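Local coordinates for LPXTG cell wall surface protein (Streptococcus gordonii, PDB 4IGB) that is anchored to the peptidoglycan of the streptococcal cell wall and probably serves as an adhesin, the present chain holding its two N-terminal domains, at residues K191-P196 against Y286-D291; Y212-Q217 against S268-Y273; D219-L224 against R263-S268. All blocks are in the same frame, centred on the assembly; numbering follows the deposited sequence.

Interaction 1 (K191-P196 against Y286-D291); sequences KLVMKP and YIEKID. With SO4 (sulfate ion), chain J.
Val193 and Tyr286 form a single antiparallel hydrogen-bonded bridge, Val193 N donating to Tyr286 O at 2.8 Å and Tyr286 N to Val193 O at 3.0 Å. Beside these bonds Val193 CB meets Tyr286 CB at 4.0 Å, and the two side chains cross at about a right angle. With CG anti to the carbonyl carbon (chi1 -50°), the Tyr286 ring runs along the 191-196 chain toward Lys195, and Val193 O lies at the ring edge, 3.5 Å from Tyr286 CD2. Farther out, Lys195 CB comes obliquely to the ring, and the lysine chain, bent at its last two torsions, brings Lys195 CE to 3.7 Å from Tyr286 OH. That hydroxyl accepts from a water that also donates to Lys195 O. Tyr286 OH also lies only 2.4 Å from O2 of a sulfate ion, probably from the crystallisation liquor, too short for the detail of this bond to be trusted. Lys195 NZ reaches O1 of the same sulfate weakly, at 3.5 Å; its stronger partner is Asn255 OD1, which accepts a hydrogen bond from NZ. At the other end of the bridge, Val193 CG2 packs across the Glu288 side chain, 3.8 Å from Glu288 OE2. A second water gathers three groups there: it donates to Lys191 O and Glu288 OE2 and accepts from Glu288 N. The carboxylate also forms a salt bridge through OE2 with Arg263 and accepts from Leu327 N through OE1. The bridge joins short strand 193-194, at the edge of the mixed five-stranded sheet, to the end of strand 280-287, which belongs to the six-stranded antiparallel sheet. Buried Glu288 is compensated by an arginine, a backbone amide and a water, which would be expected to keep it ionised.

Interaction 2 (Y212-Q217 against S268-Y273); sequences YVKNYQ and SMNFGY
Tyr212 lays its ring over Gly272, its hydrogen-bonded partner in an antiparallel pair: Tyr212 N donates to Gly272 O at 2.9 Å and Gly272 N to Tyr212 O at 2.7 Å. From CB, chi1 of 63° sets CG between the backbone N and the carbonyl carbon, folding the ring back across the neighbouring strand. Tyr212 CG is 4.0 Å from Gly272 CA; CD1 and CE1 pass over the glycine CA and carbonyl carbon, CD2 and CE2 over its CA and N. Tyr212 CZ is nearest, 3.4 Å from Gly272 CA, which sits over the ring centre in a CH-pi contact, 14° off the normal. Beyond it, the OH is hydrogen-bonded to Asp173 OD2. Strands 210-214 and 268-274 are neighbours in the antiparallel eight-stranded sheet of the N-terminal domain, and Val213 and Phe271 form the next, non-hydrogen-bonded pair. There Val213 CG1 touches Met269 CG at 4.3 Å. Nearer the strand end, Lys214 N donates to Asn270 O, and the lysine chain, bent at chi3, passes over Asn270 OD1 with CD and CE, so that Lys214 NZ meets a lone pair of Asn270 OD1 at 2.7 Å. Lys214 NZ also forms a salt bridge with Asp175 OD2, and Asn270 ND2 donates to Asp175 OD1.

Interaction 3 (D219-L224 against R263-S268); sequences DVNLRL and RSNSNS
A classic beta bulge joins the two segments: Asn221 and Leu222 both face Arg263, shifting the register by one residue between strands 220-226 and 261-264, neighbours in the mixed five-stranded sheet. Arg263 O receives both bulge amides, Asn221 N at 2.9 Å and Leu222 N at 3.1 Å, the latter on a lone pair, while Arg263 N returns a bond to Leu222 O. Before the bulge, Val220 pairs with Ser264, and Asn265 N donates to Asp219 O at 2.8 Å. The Asn221 and Arg263 side chains leave the strands side by side, pointing the same way, their flat ends 27° apart. Arg263 NH1 gives a hydrogen bond to Asn221 OD1 at 3.1 Å, the oxygen lying at the guanidinium edge. One guanidinium face of Arg263 carries Leu222 CD2, offset toward the rim and 3.5 Å above the plane. The arginine is held further by salt bridges to Glu288 and, from the N2 part of the chain, Asp418. Asn265 turns its amide 73° from that of Asn221, with a water accepting from Asn221 ND2 and donating to Asn265 OD1. At the end of the strand and in the loop after it, Ser264 and Ser266 make successive ST turns. Ser264 OG, set anti to its own amide nitrogen (chi1 176°), accepts from Ser266 N and donates to Ser268 O at 2.7 Å.

In the fold
Interactions 1 and 2 are buried, whereas interaction 3 is only partly so and takes up more water. Interactions 1 and 3 reach one sheet, in which strands 193-194 and 261-264 are neighbours; the salt bridge Glu288-Arg263 links them. Interaction 2 belongs to the large antiparallel sheet and shares Ser268 with interaction 3, since strand 261-264 leads through a short loop into strand 268-274. Met194 packs on Met269 and Phe271, so apolar side chains connect interactions 1 and 2. The three contacts differ in chemistry: a lone bridge flanked by charged groups, an aromatic ring on glycine within the sheet, and a bulge carrying an arginine that is salt-bridged to Glu288 and Asp418.

Interaction 1 (K191-P196 against Y286-D291)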
# COMPACT_ATOMS: atom_id res chain seq x y z
N LYS B 191 -5.82 1.54 0.82
CA LYS B 191 -5.46 0.47 -0.10
C LYS B 191 -3.94 0.37 -0.21
O LYS B 191 -3.28 1.25 -0.78
CB LYS B 191 -6.11 0.69 -1.48
CG LYS B 191 -7.64 0.75 -1.41
CD LYS B 191 -8.25 -0.52 -0.82
CE LYS B 191 -9.72 -0.28 -0.50
NZ LYS B 191 -10.33 -1.40 0.29
N LEU B 192 -3.40 -0.70 0.34
CA LEU B 192 -1.96 -0.83 0.43
C LEU B 192 -1.34 -0.80 -0.95
O LEU B 192 -1.78 -1.50 -1.84
CB LEU B 192 -1.58 -2.15 1.10
CG LEU B 192 -0.08 -2.39 1.12
CD1 LEU B 192 0.63 -1.32 1.95
CD2 LEU B 192 0.22 -3.80 1.65
N VAL B 193 -0.29 -0.01 -1.12
CA VAL B 193 0.48 -0.03 -2.35
C VAL B 193 1.90 -0.54 -2.11
O VAL B 193 2.54 -0.20 -1.10
CB VAL B 193 0.52 1.36 -3.02
CG1 VAL B 193 1.54 1.39 -4.16
CG2 VAL B 193 -0.86 1.74 -3.49
N MET B 194 2.37 -1.37 -3.02
CA MET B 194 3.76 -1.81 -3.00
C MET B 194 4.42 -1.46 -4.33
O MET B 194 3.76 -1.45 -5.37
CB MET B 194 3.86 -3.30 -2.72
CG MET B 194 3.54 -3.66 -1.25
SD MET B 194 4.03 -5.35 -0.81
CE MET B 194 5.81 -5.16 -0.69
N LYS B 195 5.71 -1.18 -4.29
CA LYS B 195 6.43 -0.82 -5.50
C LYS B 195 7.79 -1.52 -5.56
O LYS B 195 8.81 -0.93 -5.22
CB LYS B 195 6.59 0.69 -5.59
CG LYS B 195 7.33 1.17 -6.85
CD LYS B 195 7.44 2.69 -6.89
CE LYS B 195 8.28 3.22 -5.76
NZ LYS B 195 9.65 2.70 -5.82
N PRO B 196 7.81 -2.79 -5.98
CA PRO B 196 9.09 -3.50 -6.07
C PRO B 196 9.95 -2.80 -7.11
O PRO B 196 9.42 -2.39 -8.14
CB PRO B 196 8.70 -4.88 -6.61
CG PRO B 196 7.21 -4.95 -6.57
CD PRO B 196 6.69 -3.55 -6.57
N TYR B 286 3.31 1.84 0.90
CA TYR B 286 2.79 3.12 0.44
C TYR B 286 1.27 3.15 0.44
O TYR B 286 0.60 2.11 0.56
CB TYR B 286 3.25 3.38 -0.99
CG TYR B 286 4.72 3.22 -1.27
CD1 TYR B 286 5.56 4.33 -1.40
CD2 TYR B 286 5.28 1.96 -1.45
CE1 TYR B 286 6.91 4.19 -1.67
CE2 TYR B 286 6.65 1.81 -1.74
CZ TYR B 286 7.45 2.93 -1.84
OH TYR B 286 8.79 2.77 -2.12
N ILE B 287 0.73 4.36 0.31
CA ILE B 287 -0.62 4.55 -0.17
C ILE B 287 -0.62 5.73 -1.12
O ILE B 287 0.28 6.59 -1.08
CB ILE B 287 -1.64 4.87 0.96
CG1 ILE B 287 -1.22 6.12 1.72
CG2 ILE B 287 -1.82 3.68 1.89
CD1 ILE B 287 -2.29 6.65 2.67
N GLU B 288 -1.63 5.77 -1.97
CA GLU B 288 -1.82 6.90 -2.86
C GLU B 288 -2.36 8.08 -2.08
O GLU B 288 -2.85 7.91 -0.96
CB GLU B 288 -2.73 6.49 -4.02
CG GLU B 288 -2.10 5.38 -4.85
CD GLU B 288 -3.12 4.56 -5.62
OE1 GLU B 288 -3.29 4.84 -6.82
OE2 GLU B 288 -3.73 3.62 -5.02
N LYS B 289 -2.26 9.27 -2.65
CA LYS B 289 -2.61 10.51 -1.95
C LYS B 289 -3.93 11.11 -2.38
O LYS B 289 -4.13 11.38 -3.57
CB LYS B 289 -1.53 11.58 -2.18
CG LYS B 289 -0.37 11.57 -1.21
CD LYS B 289 0.48 12.83 -1.37
CE LYS B 289 1.84 12.67 -0.71
NZ LYS B 289 2.76 13.81 -1.03
N ILE B 290 -4.82 11.34 -1.43
CA ILE B 290 -5.98 12.19 -1.69
C ILE B 290 -5.85 13.32 -0.69
O ILE B 290 -6.35 13.24 0.43
CB ILE B 290 -7.34 11.46 -1.55
CG1 ILE B 290 -7.50 10.40 -2.65
CG2 ILE B 290 -8.52 12.45 -1.66
CD1 ILE B 290 -8.74 9.53 -2.51
N ASP B 291 -5.14 14.37 -1.10
CA ASP B 291 -4.72 15.40 -0.17
C ASP B 291 -4.62 16.73 -0.91
O ASP B 291 -3.87 16.87 -1.87
CB ASP B 291 -3.37 14.99 0.43
CG ASP B 291 -2.69 16.13 1.18
OD1 ASP B 291 -3.38 17.07 1.64
OD2 ASP B 291 -1.44 16.08 1.32
S SO4 J . 10.62 5.72 -3.16
O1 SO4 J . 11.04 5.64 -4.56
O2 SO4 J . 10.47 4.38 -2.62
O3 SO4 J . 9.35 6.44 -3.09
O4 SO4 J . 11.65 6.41 -2.38
O HOH W 1 -3.66 3.69 -2.17
O HOH W 2 9.64 0.21 -2.37

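Interaction 2 (Y212-Q217 against S268-Y273)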
# COMPACT_ATOMS: atom_id res chain seq x y z
N TYR B 212 6.71 -11.87 -6.09
CA TYR B 212 5.40 -12.39 -6.44
C TYR B 212 4.29 -11.97 -5.50
O TYR B 212 4.54 -11.56 -4.38
CB TYR B 212 5.44 -13.90 -6.60
CG TYR B 212 5.79 -14.71 -5.36
CD1 TYR B 212 7.09 -15.18 -5.17
CD2 TYR B 212 4.82 -15.05 -4.43
CE1 TYR B 212 7.41 -15.94 -4.06
CE2 TYR B 212 5.12 -15.82 -3.34
CZ TYR B 212 6.41 -16.26 -3.15
OH TYR B 212 6.71 -17.03 -2.04
N VAL B 213 3.06 -12.06 -5.99
CA VAL B 213 1.89 -11.79 -5.19
C VAL B 213 1.01 -13.02 -5.28
O VAL B 213 0.62 -13.42 -6.37
CB VAL B 213 1.12 -10.59 -5.73
CG1 VAL B 213 -0.17 -10.37 -4.94
CG2 VAL B 213 2.01 -9.35 -5.72
N LYS B 214 0.75 -13.64 -4.14
CA LYS B 214 -0.17 -14.77 -4.06
C LYS B 214 -1.61 -14.30 -4.28
O LYS B 214 -1.96 -13.19 -3.91
CB LYS B 214 -0.03 -15.47 -2.71
CG LYS B 214 1.24 -16.33 -2.62
CD LYS B 214 1.59 -16.69 -1.19
CE LYS B 214 0.51 -17.54 -0.50
NZ LYS B 214 0.78 -17.58 0.99
N ASN B 215 -2.43 -15.13 -4.92
CA ASN B 215 -3.83 -14.78 -5.14
C ASN B 215 -3.94 -13.43 -5.86
O ASN B 215 -4.83 -12.61 -5.62
CB ASN B 215 -4.53 -14.75 -3.78
CG ASN B 215 -6.01 -15.06 -3.86
OD1 ASN B 215 -6.78 -14.68 -2.96
ND2 ASN B 215 -6.42 -15.74 -4.92
N TYR B 216 -2.99 -13.20 -6.76
CA TYR B 216 -2.83 -11.91 -7.43
C TYR B 216 -4.11 -11.28 -7.97
O TYR B 216 -4.45 -10.16 -7.59
CB TYR B 216 -1.78 -12.06 -8.53
CG TYR B 216 -1.64 -10.89 -9.48
CD1 TYR B 216 -1.43 -9.60 -9.00
CD2 TYR B 216 -1.66 -11.09 -10.86
CE1 TYR B 216 -1.28 -8.53 -9.88
CE2 TYR B 216 -1.51 -10.04 -11.74
CZ TYR B 216 -1.31 -8.76 -11.25
OH TYR B 216 -1.15 -7.71 -12.13
N GLN B 217 -4.80 -11.99 -8.86
CA GLN B 217 -5.96 -11.43 -9.55
C GLN B 217 -7.14 -11.25 -8.60
O GLN B 217 -8.01 -10.40 -8.83
CB GLN B 217 -6.36 -12.30 -10.76
CG GLN B 217 -5.34 -12.35 -11.89
CD GLN B 217 -4.44 -13.59 -11.82
OE1 GLN B 217 -4.15 -14.11 -10.74
NE2 GLN B 217 -4.00 -14.07 -12.99
N SER B 268 -4.14 -4.93 2.87
CA SER B 268 -3.05 -5.90 2.94
C SER B 268 -2.63 -6.50 1.61
O SER B 268 -3.33 -6.39 0.59
CB SER B 268 -3.41 -7.05 3.89
OG SER B 268 -4.49 -7.77 3.37
N MET B 269 -1.50 -7.18 1.64
CA MET B 269 -1.00 -7.88 0.47
C MET B 269 -0.14 -9.03 0.93
O MET B 269 0.72 -8.86 1.80
CB MET B 269 -0.19 -6.92 -0.42
CG MET B 269 0.07 -7.43 -1.84
SD MET B 269 0.75 -6.19 -2.98
CE MET B 269 -0.34 -4.80 -2.75
N ASN B 270 -0.38 -10.21 0.37
CA ASN B 270 0.48 -11.37 0.62
C ASN B 270 1.42 -11.51 -0.56
O ASN B 270 1.04 -12.01 -1.61
CB ASN B 270 -0.38 -12.63 0.83
CG ASN B 270 0.45 -13.89 1.06
OD1 ASN B 270 -0.04 -15.02 1.01
ND2 ASN B 270 1.73 -13.69 1.31
N PHE B 271 2.64 -11.01 -0.40
CA PHE B 271 3.64 -11.05 -1.46
C PHE B 271 4.71 -12.06 -1.12
O PHE B 271 4.69 -12.69 -0.07
CB PHE B 271 4.27 -9.67 -1.69
CG PHE B 271 5.10 -9.17 -0.53
CD1 PHE B 271 4.49 -8.57 0.57
CD2 PHE B 271 6.49 -9.31 -0.52
CE1 PHE B 271 5.25 -8.11 1.64
CE2 PHE B 271 7.25 -8.84 0.54
CZ PHE B 271 6.64 -8.24 1.62
N GLY B 272 5.66 -12.21 -2.03
CA GLY B 272 6.75 -13.14 -1.82
C GLY B 272 7.95 -12.60 -2.56
O GLY B 272 7.83 -11.69 -3.38
N TYR B 273 9.11 -13.14 -2.24
CA TYR B 273 10.35 -12.76 -2.90
C TYR B 273 11.23 -13.97 -2.92
O TYR B 273 11.35 -14.66 -1.90
CB TYR B 273 11.05 -11.65 -2.12
CG TYR B 273 12.41 -11.26 -2.69
CD1 TYR B 273 12.51 -10.37 -3.76
CD2 TYR B 273 13.59 -11.77 -2.15
CE1 TYR B 273 13.75 -10.01 -4.28
CE2 TYR B 273 14.83 -11.40 -2.66
CZ TYR B 273 14.91 -10.53 -3.73
OH TYR B 273 16.13 -10.17 -4.23
O HOH W 3 -2.09 -10.84 -1.73

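Interaction 3 (D219-L224 against R263-S268)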
# COMPACT_ATOMS: atom_id res chain seq x y z
N ASP B 219 -6.63 -10.38 -5.37
CA ASP B 219 -6.21 -9.49 -4.27
C ASP B 219 -5.75 -8.10 -4.69
O ASP B 219 -5.64 -7.19 -3.86
CB ASP B 219 -5.09 -10.13 -3.45
CG ASP B 219 -5.58 -11.25 -2.55
OD1 ASP B 219 -6.80 -11.49 -2.51
OD2 ASP B 219 -4.75 -11.89 -1.88
N VAL B 220 -5.44 -7.95 -5.98
CA VAL B 220 -4.92 -6.68 -6.47
C VAL B 220 -5.94 -5.97 -7.36
O VAL B 220 -6.57 -6.59 -8.24
CB VAL B 220 -3.55 -6.88 -7.18
CG1 VAL B 220 -3.10 -5.62 -7.86
CG2 VAL B 220 -2.52 -7.32 -6.16
N ASN B 221 -6.09 -4.68 -7.11
CA ASN B 221 -6.99 -3.83 -7.87
C ASN B 221 -6.32 -3.24 -9.11
O ASN B 221 -6.91 -3.21 -10.19
CB ASN B 221 -7.53 -2.70 -6.99
CG ASN B 221 -8.47 -1.76 -7.75
OD1 ASN B 221 -8.04 -0.74 -8.27
ND2 ASN B 221 -9.74 -2.10 -7.81
N LEU B 222 -5.07 -2.79 -8.96
CA LEU B 222 -4.38 -2.13 -10.08
C LEU B 222 -2.89 -2.42 -10.12
O LEU B 222 -2.17 -2.27 -9.12
CB LEU B 222 -4.65 -0.62 -10.03
CG LEU B 222 -3.98 0.33 -11.04
CD1 LEU B 222 -4.16 -0.17 -12.45
CD2 LEU B 222 -4.56 1.72 -10.94
N ARG B 223 -2.42 -2.84 -11.29
CA ARG B 223 -0.99 -3.07 -11.49
C ARG B 223 -0.45 -2.15 -12.58
O ARG B 223 -0.84 -2.23 -13.74
CB ARG B 223 -0.70 -4.52 -11.87
CG ARG B 223 0.79 -4.80 -12.04
CD ARG B 223 1.09 -5.46 -13.37
NE ARG B 223 0.87 -4.57 -14.49
CZ ARG B 223 1.01 -4.93 -15.77
NH1 ARG B 223 1.36 -6.17 -16.07
NH2 ARG B 223 0.80 -4.05 -16.73
N LEU B 224 0.46 -1.27 -12.19
CA LEU B 224 1.01 -0.32 -13.14
C LEU B 224 2.42 -0.71 -13.55
O LEU B 224 3.24 -1.02 -12.71
CB LEU B 224 1.02 1.09 -12.55
CG LEU B 224 1.80 2.09 -13.42
CD1 LEU B 224 0.97 2.48 -14.64
CD2 LEU B 224 2.19 3.32 -12.63
N ARG B 263 -1.55 -1.69 -6.46
CA ARG B 263 -2.53 -1.22 -5.50
C ARG B 263 -3.45 -2.38 -5.13
O ARG B 263 -4.12 -2.94 -5.98
CB ARG B 263 -3.35 -0.07 -6.08
CG ARG B 263 -4.57 0.32 -5.21
CD ARG B 263 -5.67 0.94 -6.04
NE ARG B 263 -5.31 2.24 -6.62
CZ ARG B 263 -5.99 2.80 -7.61
NH1 ARG B 263 -7.03 2.16 -8.14
NH2 ARG B 263 -5.63 3.99 -8.09
N SER B 264 -3.43 -2.76 -3.85
CA SER B 264 -4.26 -3.86 -3.36
C SER B 264 -5.76 -3.56 -3.40
O SER B 264 -6.18 -2.42 -3.45
CB SER B 264 -3.86 -4.26 -1.93
OG SER B 264 -4.71 -5.27 -1.42
N ASN B 265 -6.57 -4.62 -3.38
CA ASN B 265 -7.99 -4.48 -3.09
C ASN B 265 -8.26 -4.10 -1.64
O ASN B 265 -9.37 -3.66 -1.30
CB ASN B 265 -8.73 -5.81 -3.38
CG ASN B 265 -8.91 -6.06 -4.85
OD1 ASN B 265 -8.97 -5.12 -5.64
ND2 ASN B 265 -9.01 -7.34 -5.24
N SER B 266 -7.27 -4.29 -0.77
CA SER B 266 -7.50 -4.11 0.68
C SER B 266 -6.35 -3.37 1.34
O SER B 266 -5.49 -2.79 0.66
CB SER B 266 -7.69 -5.46 1.38
OG SER B 266 -6.49 -6.21 1.37
N ASN B 267 -6.33 -3.40 2.66
CA ASN B 267 -5.22 -2.80 3.40
C ASN B 267 -4.06 -3.80 3.56
O ASN B 267 -3.10 -3.55 4.29
CB ASN B 267 -5.71 -2.33 4.77
CG ASN B 267 -6.28 -3.47 5.62
OD1 ASN B 267 -6.92 -4.38 5.10
ND2 ASN B 267 -6.05 -3.42 6.92
N SER B 268 -4.14 -4.93 2.87
CA SER B 268 -3.05 -5.90 2.94
C SER B 268 -2.63 -6.50 1.61
O SER B 268 -3.33 -6.39 0.59
CB SER B 268 -3.41 -7.05 3.89
OG SER B 268 -4.49 -7.77 3.37
O HOH W 4 -6.29 -7.73 -1.10
O HOH W 5 -4.61 -9.84 0.69
O HOH W 6 -9.01 -7.85 -8.09
O HOH W 7 -10.79 -4.77 -7.49